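Local coordinates for translation initiation factor eIF2b-like protein (Chaetomium thermophilum, PDB 4ZEM), which is the beta subunit of eIF2B, a decameric complex that probably acts as the guanine-nucleotide exchange factor for eIF2 in translation initiation, at residues A[29-34]-A[46-51]; A[78-83]-A[87-92]; A[256-261]-A[288-293]. All coordinates share one frame; numbering follows the deposited sequence.

Interaction 1: residues A[29-34]-A[46-51]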
loop_
_atom_site.group_PDB
_atom_site.type_symbol
_atom_site.label_atom_id
_atom_site.label_comp_id
_atom_site.label_asym_id
_atom_site.label_seq_id
_atom_site.Cartn_x
_atom_site.Cartn_y
_atom_site.Cartn_z
ATOM N N GLU A 29 -18.080 1.021 -11.837
ATOM C CA GLU A 29 -19.107 1.780 -11.126
ATOM C C GLU A 29 -19.481 1.172 -9.773
ATOM O O GLU A 29 -19.767 1.899 -8.821
ATOM C CB GLU A 29 -20.359 1.914 -11.991
ATOM C CG GLU A 29 -21.241 3.082 -11.594
ATOM C CD GLU A 29 -20.468 4.386 -11.502
ATOM O OE1 GLU A 29 -20.660 5.125 -10.513
ATOM O OE2 GLU A 29 -19.674 4.676 -12.423
ATOM N N SER A 30 -19.498 -0.154 -9.693
ATOM C CA SER A 30 -19.737 -0.838 -8.423
ATOM C C SER A 30 -18.628 -0.525 -7.422
ATOM O O SER A 30 -18.893 -0.279 -6.247
ATOM C CB SER A 30 -19.854 -2.351 -8.623
ATOM O OG SER A 30 -20.594 -2.662 -9.788
ATOM N N LEU A 31 -17.382 -0.551 -7.889
ATOM C CA LEU A 31 -16.251 -0.246 -7.020
ATOM C C LEU A 31 -16.300 1.210 -6.565
ATOM O O LEU A 31 -16.022 1.508 -5.404
ATOM C CB LEU A 31 -14.922 -0.530 -7.726
ATOM C CG LEU A 31 -13.663 -0.431 -6.855
ATOM C CD1 LEU A 31 -13.882 -1.069 -5.487
ATOM C CD2 LEU A 31 -12.450 -1.034 -7.552
ATOM N N ILE A 32 -16.671 2.107 -7.478
ATOM C CA ILE A 32 -16.805 3.525 -7.152
ATOM C C ILE A 32 -17.821 3.678 -6.031
ATOM O O ILE A 32 -17.619 4.440 -5.088
ATOM C CB ILE A 32 -17.255 4.363 -8.374
ATOM C CG1 ILE A 32 -16.172 4.384 -9.451
ATOM C CG2 ILE A 32 -17.581 5.791 -7.961
ATOM C CD1 ILE A 32 -14.992 5.240 -9.095
ATOM N N PHE A 33 -18.902 2.913 -6.133
ATOM C CA PHE A 33 -19.955 2.920 -5.130
ATOM C C PHE A 33 -19.427 2.457 -3.773
ATOM O O PHE A 33 -19.740 3.051 -2.741
ATOM C CB PHE A 33 -21.120 2.039 -5.585
ATOM C CG PHE A 33 -22.260 1.987 -4.613
ATOM C CD1 PHE A 33 -23.144 3.047 -4.507
ATOM C CD2 PHE A 33 -22.455 0.875 -3.810
ATOM C CE1 PHE A 33 -24.197 3.002 -3.615
ATOM C CE2 PHE A 33 -23.506 0.823 -2.914
ATOM C CZ PHE A 33 -24.378 1.887 -2.818
ATOM N N LEU A 34 -18.627 1.394 -3.781
ATOM C CA LEU A 34 -18.058 0.849 -2.548
ATOM C C LEU A 34 -17.103 1.835 -1.878
ATOM O O LEU A 34 -17.098 1.968 -0.653
ATOM C CB LEU A 34 -17.343 -0.478 -2.820
ATOM C CG LEU A 34 -18.241 -1.626 -3.286
ATOM C CD1 LEU A 34 -17.427 -2.868 -3.602
ATOM C CD2 LEU A 34 -19.286 -1.932 -2.226
ATOM N N ALA A 46 -6.376 -1.403 -1.940
ATOM C CA ALA A 46 -5.240 -1.533 -2.856
ATOM C C ALA A 46 -5.433 -2.712 -3.804
ATOM O O ALA A 46 -5.252 -2.584 -5.018
ATOM C CB ALA A 46 -3.950 -1.692 -2.082
ATOM N N GLY A 47 -5.824 -3.852 -3.243
ATOM C CA GLY A 47 -6.084 -5.051 -4.023
ATOM C C GLY A 47 -7.240 -4.877 -4.993
ATOM O O GLY A 47 -7.181 -5.345 -6.134
ATOM N N ALA A 48 -8.283 -4.181 -4.547
ATOM C CA ALA A 48 -9.464 -3.953 -5.377
ATOM C C ALA A 48 -9.098 -3.145 -6.618
ATOM O O ALA A 48 -9.576 -3.432 -7.712
ATOM C CB ALA A 48 -10.560 -3.251 -4.580
ATOM N N ILE A 49 -8.236 -2.147 -6.447
ATOM C CA ILE A 49 -7.777 -1.337 -7.569
ATOM C C ILE A 49 -7.005 -2.193 -8.575
ATOM O O ILE A 49 -7.227 -2.098 -9.784
ATOM C CB ILE A 49 -6.885 -0.172 -7.101
ATOM C CG1 ILE A 49 -7.652 0.728 -6.129
ATOM C CG2 ILE A 49 -6.396 0.638 -8.292
ATOM C CD1 ILE A 49 -8.908 1.341 -6.725
ATOM N N ALA A 50 -6.123 -3.049 -8.067
ATOM C CA ALA A 50 -5.323 -3.924 -8.921
ATOM C C ALA A 50 -6.211 -4.858 -9.753
ATOM O O ALA A 50 -5.981 -5.054 -10.945
ATOM C CB ALA A 50 -4.335 -4.734 -8.074
ATOM N N GLN A 51 -7.231 -5.424 -9.120
ATOM C CA GLN A 51 -8.149 -6.319 -9.811
ATOM C C GLN A 51 -8.988 -5.604 -10.868
ATOM O O GLN A 51 -9.224 -6.144 -11.957
ATOM C CB GLN A 51 -9.058 -7.020 -8.798
ATOM C CG GLN A 51 -8.469 -8.312 -8.271
ATOM C CD GLN A 51 -9.244 -8.882 -7.108
ATOM O OE1 GLN A 51 -9.734 -8.146 -6.254
ATOM N NE2 GLN A 51 -9.365 -10.203 -7.070
#
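Leu31 reaches Ala48 because its CG lies anti to the backbone N (chi1 -172°), which carries the branch out from helix 24-37 toward helix 43-59. With the second torsion at 42°, both methyls approach the methyl of Ala48: Leu31 CD1 is 4.1 Å and Leu31 CD2 4.2 Å from Ala48 CB. CD2 in addition lies beside the carbonyl oxygen, with Leu31 CD2 3.7 Å from Ala48 O. Ile49 joins through its tip: its CB does not point at the partner helix, but the bend at chi2 (-60°) turns the delta methyl back, leaving Ile49 CD1 4.3 Å from Leu31 CD2. The backbones stay well apart, with Leu31 CA and Ala48 CA separated by 7.9 Å, and the two segments run in roughly opposite directions. One leucine of this helical bundle thus bridges about half of the CA-CA separation, and Ala48 and Ile49 meet it from the other helix. Trp15 of helix 12-18 and Leu79 of helix 65-82 also pack on Leu31. All three touching residues are buried; their side chains are all hydrocarbon and the one polar atom touched is a backbone carbonyl oxygen, so dispersion and exclusion of water probably hold this pair.

Interaction 2: residues A[78-83]-A[87-92]; sequences RLARAA and PVIGNI
Ile89 projects from helix 88-104 toward the end of helix 65-82 and carries this contact from one side. Its CB points at the partner segment but stands back from it, and the touching begins at the two branches. The gamma methyl, CG2, lies over the backbone of Ala80, with Ile89 CG2 3.9 Å from Ala80 N. The same methyl also reaches two beta carbons: Ile89 CG2 is 4.2 Å from Ala80 CB, and Ile89 CG2 is likewise 4.2 Å from Leu79 CB. On the other branch CG1 serves as a spacer, for chi2 of 171° extends the chain and delivers the delta methyl to the helix end. There Ile89 CD1 approaches Ala83 CB at 3.9 Å. Two carbonyl oxygens of the partner helix end also lie near this tip, Ile89 CD1 being 3.8 Å from Ala83 O and 3.9 Å from Leu79 O. Ala83 is the first residue after helix 65-82 to leave helical phi/psi (-128°/76°), so the tip packs where the helix stops. The small side chain of Ala80 is consistent with the close approach of 5.9 Å between Ala80 CA and Ile89 CA. An alanine in place of Ile89 would probably open a gap between the helices, leaving the methyl of Ala83 and the backbone of Ala80 without their apolar neighbour. The two helices form a helical hairpin, with just three residues between the segments and the chain direction roughly reversed. Helix 43-59 packs against both arms, through Leu52 on Leu79 and Cys45 on Ile89. Helix 24-37 lies along the first arm, touching Ala82 through Leu35, and on the second arm Asn91 ND2 is hydrogen-bonded to Tyr308 O in a loop.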
loop_
_atom_site.group_PDB
_atom_site.type_symbol
_atom_site.label_atom_id
_atom_site.label_comp_id
_atom_site.label_asym_id
_atom_site.label_seq_id
_atom_site.Cartn_x
_atom_site.Cartn_y
_atom_site.Cartn_z
ATOM N N ARG A 78 -10.716 7.963 -11.998
ATOM C CA ARG A 78 -12.101 7.882 -11.538
ATOM C C ARG A 78 -12.192 7.260 -10.147
ATOM O O ARG A 78 -12.917 7.742 -9.277
ATOM C CB ARG A 78 -12.915 7.052 -12.530
ATOM C CG ARG A 78 -13.131 7.730 -13.859
ATOM C CD ARG A 78 -13.999 6.908 -14.796
ATOM N NE ARG A 78 -15.316 6.588 -14.262
ATOM C CZ ARG A 78 -16.158 5.741 -14.848
ATOM N NH1 ARG A 78 -17.347 5.495 -14.310
ATOM N NH2 ARG A 78 -15.807 5.136 -15.976
ATOM N N LEU A 79 -11.455 6.174 -9.958
ATOM C CA LEU A 79 -11.414 5.481 -8.685
ATOM C C LEU A 79 -10.804 6.370 -7.616
ATOM O O LEU A 79 -11.269 6.409 -6.489
ATOM C CB LEU A 79 -10.618 4.191 -8.818
ATOM C CG LEU A 79 -11.211 3.180 -9.792
ATOM C CD1 LEU A 79 -10.235 2.055 -10.073
ATOM C CD2 LEU A 79 -12.524 2.637 -9.261
ATOM N N ALA A 80 -9.754 7.089 -7.983
ATOM C CA ALA A 80 -9.076 7.980 -7.059
ATOM C C ALA A 80 -10.010 9.083 -6.607
ATOM O O ALA A 80 -10.004 9.479 -5.449
ATOM C CB ALA A 80 -7.844 8.574 -7.713
ATOM N N ARG A 81 -10.808 9.579 -7.542
ATOM C CA ARG A 81 -11.754 10.649 -7.267
ATOM C C ARG A 81 -12.813 10.233 -6.252
ATOM O O ARG A 81 -13.208 11.022 -5.402
ATOM C CB ARG A 81 -12.407 11.124 -8.563
ATOM C CG ARG A 81 -12.987 12.525 -8.487
ATOM C CD ARG A 81 -13.570 12.949 -9.824
ATOM N NE ARG A 81 -14.563 11.998 -10.312
ATOM C CZ ARG A 81 -15.207 12.120 -11.467
ATOM N NH1 ARG A 81 -16.094 11.207 -11.832
ATOM N NH2 ARG A 81 -14.962 13.157 -12.254
ATOM N N ALA A 82 -13.273 8.993 -6.353
ATOM C CA ALA A 82 -14.279 8.476 -5.449
ATOM C C ALA A 82 -13.758 8.491 -4.022
ATOM O O ALA A 82 -14.492 8.819 -3.095
ATOM C CB ALA A 82 -14.676 7.070 -5.852
ATOM N N ALA A 83 -12.491 8.138 -3.845
ATOM C CA ALA A 83 -11.896 8.123 -2.513
ATOM C C ALA A 83 -10.592 8.919 -2.482
ATOM O O ALA A 83 -9.506 8.337 -2.472
ATOM C CB ALA A 83 -11.658 6.686 -2.055
ATOM N N PRO A 87 -4.654 7.391 -0.469
ATOM C CA PRO A 87 -3.556 7.638 -1.412
ATOM C C PRO A 87 -2.944 6.377 -2.021
ATOM O O PRO A 87 -2.160 6.481 -2.967
ATOM C CB PRO A 87 -2.517 8.359 -0.544
ATOM C CG PRO A 87 -2.823 7.941 0.887
ATOM C CD PRO A 87 -4.178 7.269 0.920
ATOM N N VAL A 88 -3.300 5.206 -1.502
ATOM C CA VAL A 88 -2.771 3.960 -2.045
ATOM C C VAL A 88 -3.332 3.680 -3.446
ATOM O O VAL A 88 -2.689 3.005 -4.252
ATOM C CB VAL A 88 -3.057 2.763 -1.109
ATOM C CG1 VAL A 88 -4.547 2.404 -1.099
ATOM C CG2 VAL A 88 -2.231 1.574 -1.525
ATOM N N ILE A 89 -4.524 4.200 -3.730
ATOM C CA ILE A 89 -5.156 4.006 -5.035
ATOM C C ILE A 89 -4.254 4.520 -6.154
ATOM O O ILE A 89 -3.983 3.807 -7.121
ATOM C CB ILE A 89 -6.520 4.713 -5.113
ATOM C CG1 ILE A 89 -7.478 4.129 -4.073
ATOM C CG2 ILE A 89 -7.116 4.594 -6.514
ATOM C CD1 ILE A 89 -8.775 4.907 -3.917
ATOM N N GLY A 90 -3.757 5.742 -5.989
ATOM C CA GLY A 90 -2.846 6.331 -6.952
ATOM C C GLY A 90 -1.571 5.523 -7.130
ATOM O O GLY A 90 -1.071 5.395 -8.248
ATOM N N ASN A 91 -1.047 4.973 -6.036
ATOM C CA ASN A 91 0.167 4.159 -6.102
ATOM C C ASN A 91 -0.003 2.930 -6.984
ATOM O O ASN A 91 0.857 2.620 -7.805
ATOM C CB ASN A 91 0.605 3.718 -4.710
ATOM C CG ASN A 91 0.931 4.882 -3.802
ATOM O OD1 ASN A 91 1.116 6.012 -4.257
ATOM N ND2 ASN A 91 1.017 4.610 -2.505
ATOM N N ILE A 92 -1.115 2.229 -6.805
ATOM C CA ILE A 92 -1.385 1.032 -7.587
ATOM C C ILE A 92 -1.557 1.377 -9.061
ATOM O O ILE A 92 -1.053 0.667 -9.936
ATOM C CB ILE A 92 -2.627 0.301 -7.074
ATOM C CG1 ILE A 92 -2.438 -0.050 -5.599
ATOM C CG2 ILE A 92 -2.887 -0.955 -7.895
ATOM C CD1 ILE A 92 -1.168 -0.804 -5.324
#

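Interaction 3: residues A[256-261]-A[288-293]; sequences NGLMAY and CIAAQA
A connection of the Rossmann-type sheet supplies Leu258 and Met259, which lie on the short helix 258-261 and pack against helix 287-296. Leu258 works from the inner side: its CB points toward the partner helix, and with CG anti to the backbone N (chi1 -178°) one branch reaches across, placing Leu258 CD2 4.1 Å from Ala290 CB. Met259 starts less directly, because its CB does not face the partner. Bends at chi2 (63°) and chi3 (50°) fold the chain so that the sulfur and the terminal methyl take separate targets. Met259 SD lies 3.5 Å from Ala293 CB, while Met259 CE lies 3.7 Å from Ile289 CG2. The methionine and isoleucine side chains cross at about a right angle, methyl against methyl; this pair lies at the solvent-exposed border, while Leu258, Ala290 and Ala293 are buried. In the fold, helix 258-261 belongs to the crossover from strand 249-252, an outermost strand of the main sheet within this chain, to strand 267-271, the passage from third to fourth strand in Rossmann-like topology. Helix 287-296 leads into the next parallel strand, 301-304. Toward the sheet, Leu258 touches Ala222 of strand 218-222 and Ala290 touches Phe270 of strand 267-271.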
loop_
_atom_site.group_PDB
_atom_site.type_symbol
_atom_site.label_atom_id
_atom_site.label_comp_id
_atom_site.label_asym_id
_atom_site.label_seq_id
_atom_site.Cartn_x
_atom_site.Cartn_y
_atom_site.Cartn_z
ATOM N N ASN A 256 -4.036 10.342 29.385
ATOM C CA ASN A 256 -3.173 11.383 29.923
ATOM C C ASN A 256 -1.713 10.975 30.074
ATOM O O ASN A 256 -0.806 11.768 29.853
ATOM C CB ASN A 256 -3.725 11.910 31.249
ATOM C CG ASN A 256 -3.861 10.827 32.303
ATOM O OD1 ASN A 256 -2.871 10.281 32.784
ATOM N ND2 ASN A 256 -5.095 10.529 32.684
ATOM N N GLY A 257 -1.504 9.729 30.469
ATOM C CA GLY A 257 -0.185 9.179 30.723
ATOM C C GLY A 257 0.795 8.853 29.613
ATOM O O GLY A 257 1.945 8.538 29.893
ATOM N N LEU A 258 0.359 8.881 28.364
ATOM C CA LEU A 258 1.249 8.493 27.271
ATOM C C LEU A 258 2.607 9.177 27.385
ATOM O O LEU A 258 3.643 8.535 27.256
ATOM C CB LEU A 258 0.638 8.823 25.913
ATOM C CG LEU A 258 1.523 8.380 24.744
ATOM C CD1 LEU A 258 1.958 6.928 24.929
ATOM C CD2 LEU A 258 0.822 8.554 23.401
ATOM N N MET A 259 2.593 10.472 27.671
ATOM C CA MET A 259 3.820 11.254 27.690
ATOM C C MET A 259 4.695 10.862 28.871
ATOM O O MET A 259 5.918 10.810 28.765
ATOM C CB MET A 259 3.481 12.742 27.764
ATOM C CG MET A 259 4.452 13.648 27.052
ATOM S SD MET A 259 4.454 13.304 25.286
ATOM C CE MET A 259 2.701 13.345 24.929
ATOM N N ALA A 260 4.053 10.568 29.993
ATOM C CA ALA A 260 4.753 10.129 31.192
ATOM C C ALA A 260 5.381 8.743 31.028
ATOM O O ALA A 260 6.441 8.471 31.586
ATOM C CB ALA A 260 3.810 10.143 32.386
ATOM N N TYR A 261 4.736 7.874 30.253
ATOM C CA TYR A 261 5.143 6.473 30.205
ATOM C C TYR A 261 6.125 6.107 29.092
ATOM O O TYR A 261 6.802 5.084 29.194
ATOM C CB TYR A 261 3.886 5.596 30.048
ATOM C CG TYR A 261 4.146 4.112 30.128
ATOM C CD1 TYR A 261 4.156 3.464 31.356
ATOM C CD2 TYR A 261 4.393 3.361 28.986
ATOM C CE1 TYR A 261 4.399 2.112 31.448
ATOM C CE2 TYR A 261 4.650 2.007 29.069
ATOM C CZ TYR A 261 4.647 1.389 30.308
ATOM O OH TYR A 261 4.887 0.042 30.412
ATOM N N CYS A 288 1.885 11.621 15.627
ATOM C CA CYS A 288 2.999 12.559 15.571
ATOM C C CYS A 288 3.457 12.987 16.967
ATOM O O CYS A 288 4.652 13.148 17.218
ATOM C CB CYS A 288 2.618 13.782 14.739
ATOM S SG CYS A 288 3.989 14.912 14.441
ATOM N N ILE A 289 2.501 13.163 17.870
ATOM C CA ILE A 289 2.813 13.509 19.247
ATOM C C ILE A 289 3.600 12.380 19.914
ATOM O O ILE A 289 4.564 12.623 20.638
ATOM C CB ILE A 289 1.532 13.811 20.053
ATOM C CG1 ILE A 289 0.703 14.878 19.336
ATOM C CG2 ILE A 289 1.875 14.273 21.461
ATOM C CD1 ILE A 289 -0.571 15.263 20.056
ATOM N N ALA A 290 3.176 11.146 19.673
ATOM C CA ALA A 290 3.862 9.984 20.222
ATOM C C ALA A 290 5.258 9.864 19.620
ATOM O O ALA A 290 6.219 9.491 20.304
ATOM C CB ALA A 290 3.057 8.720 19.969
ATOM N N ALA A 291 5.367 10.174 18.337
ATOM C CA ALA A 291 6.644 10.090 17.655
ATOM C C ALA A 291 7.642 11.057 18.256
ATOM O O ALA A 291 8.806 10.726 18.436
ATOM C CB ALA A 291 6.471 10.365 16.173
ATOM N N GLN A 292 7.186 12.264 18.554
ATOM C CA GLN A 292 8.065 13.259 19.137
ATOM C C GLN A 292 8.550 12.881 20.524
ATOM O O GLN A 292 9.718 13.062 20.850
ATOM C CB GLN A 292 7.402 14.629 19.165
ATOM C CG GLN A 292 8.376 15.739 19.501
ATOM C CD GLN A 292 8.147 16.971 18.666
ATOM O OE1 GLN A 292 9.053 17.445 17.985
ATOM N NE2 GLN A 292 6.928 17.490 18.698
ATOM N N ALA A 293 7.649 12.350 21.340
ATOM C CA ALA A 293 8.016 11.966 22.689
ATOM C C ALA A 293 9.066 10.882 22.624
ATOM O O ALA A 293 10.048 10.906 23.354
ATOM C CB ALA A 293 6.796 11.480 23.446
#

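Overall arrangement
Interactions 1 and 2 adjoin in one helical bundle, their centres 9 Å apart on the same side of the chain's centre. The shared layer is apolar between Ile49 CD1 and Leu79 CD1, at 3.7 Å, and a salt bridge between Glu29 OE2 and Arg78 NH1, at 3.1 Å, also joins the two contacts. Interaction 1 pairs helices 24-37 and 43-59 and interaction 2 pairs 65-82 and 88-104, so together they take in four successive helices. Interaction 3 belongs to the Rossmann-type part: its centre lies 37 Å from that of interaction 1, across the chain's centre, and its nearest atoms are about 16 Å from those of interaction 2, so it touches neither.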